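Local coordinates for protein AF1502 (Archaeoglobus fulgidus, PDB 5A1Q) that is of unknown function but represents the STAC domain, a domain associated with transmembrane solute transport and two-component signal transduction, at residues K9-E13 / L67-G71; A29-L33 / E45-L50. One frame throughout, in Å; residues are numbered along the deposited sequence.

Interaction 1 of 2, residues K9-E13 / L67-G71; sequences KLLDE and LEKEG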
loop_
_atom_site.group_PDB
_atom_site.type_symbol
_atom_site.label_atom_id
_atom_site.label_comp_id
_atom_site.label_asym_id
_atom_site.label_seq_id
_atom_site.Cartn_x
_atom_site.Cartn_y
_atom_site.Cartn_z
ATOM N N LYS A 9 9.564 16.683 -0.018
ATOM C CA LYS A 9 8.495 17.406 -0.697
ATOM C C LYS A 9 7.141 16.652 -0.535
ATOM O O LYS A 9 6.107 17.270 -0.173
ATOM C CB LYS A 9 8.860 17.672 -2.176
ATOM C CG LYS A 9 7.713 18.159 -3.022
ATOM C CD LYS A 9 7.416 19.603 -2.732
ATOM C CE LYS A 9 6.661 20.228 -3.890
ATOM N NZ LYS A 9 6.005 21.503 -3.486
ATOM N N LEU A 10 7.132 15.327 -0.749
ATOM C CA LEU A 10 5.951 14.579 -0.751
ATOM C C LEU A 10 5.400 14.515 0.701
ATOM O O LEU A 10 4.202 14.711 0.922
ATOM C CB LEU A 10 6.223 13.209 -1.383
ATOM C CG LEU A 10 5.012 12.342 -1.456
ATOM C CD1 LEU A 10 3.987 13.041 -2.347
ATOM C CD2 LEU A 10 5.325 10.964 -1.984
ATOM N N LEU A 11 6.278 14.279 1.702
ATOM C CA LEU A 11 5.841 14.266 3.083
ATOM C C LEU A 11 5.300 15.646 3.473
ATOM O O LEU A 11 4.259 15.726 4.146
ATOM C CB LEU A 11 7.015 13.911 3.974
ATOM C CG LEU A 11 6.689 13.937 5.463
ATOM C CD1 LEU A 11 5.554 13.004 5.785
ATOM C CD2 LEU A 11 7.980 13.581 6.232
ATOM N N ASP A 12 5.966 16.725 3.078
ATOM C CA ASP A 12 5.468 18.074 3.398
ATOM C C ASP A 12 4.067 18.340 2.787
ATOM O O ASP A 12 3.164 18.814 3.502
ATOM C CB ASP A 12 6.466 19.135 2.991
ATOM C CG ASP A 12 7.694 19.185 3.925
ATOM O OD1 ASP A 12 7.658 18.526 5.004
ATOM O OD2 ASP A 12 8.691 19.812 3.537
ATOM N N GLU A 13 3.844 17.939 1.542
ATOM C CA GLU A 13 2.510 18.109 0.941
ATOM C C GLU A 13 1.446 17.267 1.687
ATOM O O GLU A 13 0.335 17.751 1.899
ATOM C CB GLU A 13 2.495 17.764 -0.566
ATOM C CG GLU A 13 3.300 18.713 -1.431
ATOM C CD GLU A 13 2.569 19.997 -1.791
ATOM O OE1 GLU A 13 1.400 20.181 -1.398
ATOM O OE2 GLU A 13 3.181 20.825 -2.495
ATOM N N LEU A 67 0.317 18.752 -7.036
ATOM C CA LEU A 67 1.561 18.379 -7.742
ATOM C C LEU A 67 1.408 18.520 -9.226
ATOM O O LEU A 67 2.314 19.034 -9.866
ATOM C CB LEU A 67 2.027 16.987 -7.346
ATOM C CG LEU A 67 2.463 16.823 -5.895
ATOM C CD1 LEU A 67 2.861 15.384 -5.610
ATOM C CD2 LEU A 67 3.598 17.776 -5.570
ATOM N N GLU A 68 0.249 18.124 -9.773
ATOM C CA GLU A 68 -0.047 18.317 -11.195
ATOM C C GLU A 68 0.013 19.768 -11.619
ATOM O O GLU A 68 0.516 20.109 -12.701
ATOM C CB GLU A 68 -1.434 17.747 -11.543
ATOM C CG GLU A 68 -1.492 16.227 -11.627
ATOM C CD GLU A 68 -0.957 15.659 -12.942
ATOM O OE1 GLU A 68 -0.632 16.445 -13.863
ATOM O OE2 GLU A 68 -0.861 14.412 -13.056
ATOM N N LYS A 69 -0.517 20.658 -10.782
ATOM C CA LYS A 69 -0.534 22.089 -11.078
ATOM C C LYS A 69 0.865 22.701 -11.169
ATOM O O LYS A 69 1.138 23.561 -12.055
ATOM C CB LYS A 69 -1.427 22.858 -10.058
ATOM C CG LYS A 69 -2.724 23.401 -10.668
ATOM C CD LYS A 69 -3.540 22.330 -11.402
ATOM C CE LYS A 69 -4.387 21.507 -10.442
ATOM N NZ LYS A 69 -4.598 20.109 -10.915
ATOM N N GLU A 70 1.725 22.288 -10.250
ATOM C CA GLU A 70 3.131 22.712 -10.218
ATOM C C GLU A 70 3.981 22.133 -11.374
ATOM O O GLU A 70 5.045 22.674 -11.692
ATOM C CB GLU A 70 3.755 22.329 -8.872
ATOM C CG GLU A 70 3.136 23.071 -7.697
ATOM C CD GLU A 70 3.698 22.665 -6.348
ATOM O OE1 GLU A 70 4.337 21.597 -6.256
ATOM O OE2 GLU A 70 3.483 23.417 -5.371
ATOM N N GLY A 71 3.506 21.055 -12.000
ATOM C CA GLY A 71 4.244 20.364 -13.071
ATOM C C GLY A 71 4.134 21.086 -14.402
ATOM O O GLY A 71 4.908 20.784 -15.336
ATOM O OXT GLY A 71 3.278 21.991 -14.586
#

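Interaction 2 of 2, residues A29-L33 / E45-L50; sequences AMESL and EILSVL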
loop_
_atom_site.group_PDB
_atom_site.type_symbol
_atom_site.label_atom_id
_atom_site.label_comp_id
_atom_site.label_asym_id
_atom_site.label_seq_id
_atom_site.Cartn_x
_atom_site.Cartn_y
_atom_site.Cartn_z
ATOM N N ALA A 29 3.372 2.802 3.013
ATOM C CA ALA A 29 3.099 2.577 1.599
ATOM C C ALA A 29 4.426 2.257 0.852
ATOM O O ALA A 29 4.505 1.364 0.034
ATOM C CB ALA A 29 2.435 3.813 0.996
HETATM N N MSE A 30 5.438 3.125 1.074
HETATM C CA MSE A 30 6.798 2.918 0.474
HETATM C C MSE A 30 7.313 1.508 0.772
HETATM O O MSE A 30 7.782 0.806 -0.135
HETATM C CB MSE A 30 7.832 3.997 1.007
HETATM C CG MSE A 30 7.503 5.287 0.395
HETATM SE SE MSE A 30 8.629 6.613 1.296
HETATM C CE MSE A 30 10.299 5.824 0.631
ATOM N N GLU A 31 7.234 1.106 2.022
ATOM C CA GLU A 31 7.784 -0.180 2.484
ATOM C C GLU A 31 6.994 -1.357 1.837
ATOM O O GLU A 31 7.618 -2.332 1.400
ATOM C CB GLU A 31 7.771 -0.291 3.968
ATOM C CG GLU A 31 8.688 0.704 4.724
ATOM C CD GLU A 31 8.321 0.896 6.175
ATOM O OE1 GLU A 31 7.448 0.184 6.729
ATOM O OE2 GLU A 31 8.915 1.840 6.787
ATOM N N SER A 32 5.660 -1.208 1.767
ATOM C CA SER A 32 4.834 -2.271 1.117
ATOM C C SER A 32 5.230 -2.456 -0.332
ATOM O O SER A 32 5.253 -3.568 -0.837
ATOM C CB SER A 32 3.349 -1.900 1.163
ATOM O OG SER A 32 2.917 -1.788 2.502
ATOM N N LEU A 33 5.530 -1.353 -1.033
ATOM C CA LEU A 33 5.902 -1.383 -2.423
ATOM C C LEU A 33 7.363 -1.757 -2.707
ATOM O O LEU A 33 7.678 -2.123 -3.854
ATOM C CB LEU A 33 5.607 -0.016 -3.054
ATOM C CG LEU A 33 4.149 0.387 -3.130
ATOM C CD1 LEU A 33 4.007 1.854 -3.489
ATOM C CD2 LEU A 33 3.337 -0.438 -4.077
ATOM N N GLU A 45 2.807 6.247 -8.048
ATOM C CA GLU A 45 2.458 4.893 -7.526
ATOM C C GLU A 45 2.298 4.871 -6.029
ATOM O O GLU A 45 1.359 4.258 -5.484
ATOM C CB GLU A 45 3.461 3.885 -7.973
ATOM C CG GLU A 45 2.990 2.513 -7.570
ATOM C CD GLU A 45 3.584 1.429 -8.422
ATOM O OE1 GLU A 45 3.528 1.524 -9.673
ATOM O OE2 GLU A 45 4.114 0.483 -7.816
ATOM N N ILE A 46 3.209 5.511 -5.311
ATOM C CA ILE A 46 3.021 5.695 -3.891
ATOM C C ILE A 46 1.693 6.363 -3.486
ATOM O O ILE A 46 0.897 5.865 -2.650
ATOM C CB ILE A 46 4.225 6.430 -3.246
ATOM C CG1 ILE A 46 5.553 5.671 -3.514
ATOM C CG2 ILE A 46 3.898 6.787 -1.771
ATOM C CD1 ILE A 46 6.760 6.526 -3.142
ATOM N N LEU A 47 1.364 7.464 -4.135
ATOM C CA LEU A 47 0.095 8.088 -3.916
ATOM C C LEU A 47 -1.087 7.224 -4.325
ATOM O O LEU A 47 -2.159 7.327 -3.670
ATOM C CB LEU A 47 0.025 9.465 -4.652
ATOM C CG LEU A 47 1.006 10.455 -4.099
ATOM C CD1 LEU A 47 1.005 11.696 -4.973
ATOM C CD2 LEU A 47 0.698 10.816 -2.656
ATOM N N SER A 48 -0.958 6.416 -5.369
ATOM C CA SER A 48 -2.049 5.541 -5.764
ATOM C C SER A 48 -2.436 4.580 -4.589
ATOM O O SER A 48 -3.625 4.283 -4.378
ATOM C CB SER A 48 -1.755 4.771 -7.060
ATOM O OG SER A 48 -0.791 3.705 -6.877
ATOM N N VAL A 49 -1.467 4.048 -3.881
ATOM C CA VAL A 49 -1.750 3.224 -2.680
ATOM C C VAL A 49 -2.526 3.994 -1.621
ATOM O O VAL A 49 -3.553 3.571 -1.160
ATOM C CB VAL A 49 -0.473 2.571 -2.084
ATOM C CG1 VAL A 49 -0.721 1.826 -0.786
ATOM C CG2 VAL A 49 0.163 1.712 -3.164
ATOM N N LEU A 50 -2.074 5.208 -1.285
ATOM C CA LEU A 50 -2.696 5.992 -0.280
ATOM C C LEU A 50 -4.083 6.468 -0.706
ATOM O O LEU A 50 -4.969 6.595 0.179
ATOM C CB LEU A 50 -1.832 7.170 0.132
ATOM C CG LEU A 50 -0.494 6.773 0.801
ATOM C CD1 LEU A 50 0.345 8.023 1.093
ATOM C CD2 LEU A 50 -0.741 5.893 1.985
#

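Interaction 1 of 2, residues K9-E13 / L67-G71
Lys9 and Glu70 reach for one another from opposite directions across the gap between helices 7-18 and 57-70, and the lysine ammonium is shared with Glu13, one turn along its own helix. The stronger grip is the one within the helix: Lys9 NZ lies 3.1 Å from Glu13 OE2 and uses the anti lone pair of that oxygen, the one turned away from its carboxylate partner. Across the gap, Lys9 NZ to Glu70 OE1 measures 3.2 Å, a weak hydrogen bond inside a salt bridge. Glu13 can meet the lysine because its chain folds back at chi2 (-82°), whereas Glu70 stays extended beyond CG and meets the lysine from the other side. The two carboxylates are not coplanar, their planes lying 70° apart, and Glu13 OE2 comes within 3.9 Å of Glu70 OE2. The shared ammonium probably offsets much of the repulsion between them.

Beneath this charged layer Leu67 points its methyls at helix 7-18. Its CD1 meets Leu10 CD1 at 4.2 Å, the two side chains crossing at about a right angle, while Leu67 CD2 lies 4.3 Å from Glu13 CG, against the aliphatic part of that side chain. Leu10 continues inward to Leu26 and Leu47, and Leu67 is also covered by Ile5 and Tyr43. Glu13 rests on Val63 and Arg66 as well. The result is a three-residue salt-bridge network over a leucine pair, joining the first and last helices of the compact four-helix STAC domain.

Interaction 2 of 2, residues A29-L33 / E45-L50
Ala29 directs its methyl group into helix 43-51, where Ile46, Val49 and Leu50 receive it, in a steep helix-helix packing of the all-helical STAC domain. The two short axes come within 9.7 Å at an angle of 111°. Ala29 CB lies 3.9 Å from Leu50 CD2 and 4.1 Å from Val49 CG1, both buried. Beside it the selenomethionine at Met30 presents CG to Ile46 CD1 at 3.8 Å.

Leu33 contributes the largest share of the buried surface. With CG anti to the carbonyl carbon (chi1 -65°), it sends CD1 over the helix surface, 3.9 Å from Val49 CG2 and 4.0 Å from Ile46 CA, and the Leu33 and Val49 side chains lie alongside one another, pointing opposite ways. Shortening Leu33 to an alanine would probably open a gap beside Val49 CG2 and leave the backbone at Ile46 less well covered.

Toward partly exposed Glu45 the packing becomes sparser: a single oxygen of its carboxylate, Glu45 OE2, approaches Leu33 CD2, at 3.9 Å, with no hydrogen bond joining the two helices here. Met52 of the second subunit packs on Leu33, Glu45 and Val49, placing this side at the dimer interface. Within helix 43-51, Glu45 O accepts both Val49 N and Ser48 OG, the hydroxyl approaching at 2.6 Å with a C=O...OG angle of 119°.

How the interactions relate
The two contacts lie on opposite sides of the chain's centre, with interaction 2 nested in the chain segment closed by interaction 1. Each joins a different pair of helices: the first and last in interaction 1, the middle two in interaction 2. Interaction 1 is partly buried and mixed, its charges toward the surface and its leucines inside, while interaction 2 is buried, almost wholly apolar and flanked by the second subunit. No other chain of the assembly touches interaction 1. Leu47, whose side chain leaves its helix away from 29-33, bridges the two, its CD2 4.0 Å from Leu10 CD1 and its CD1 4.2 Å from Leu67 CD1, making one continuous core.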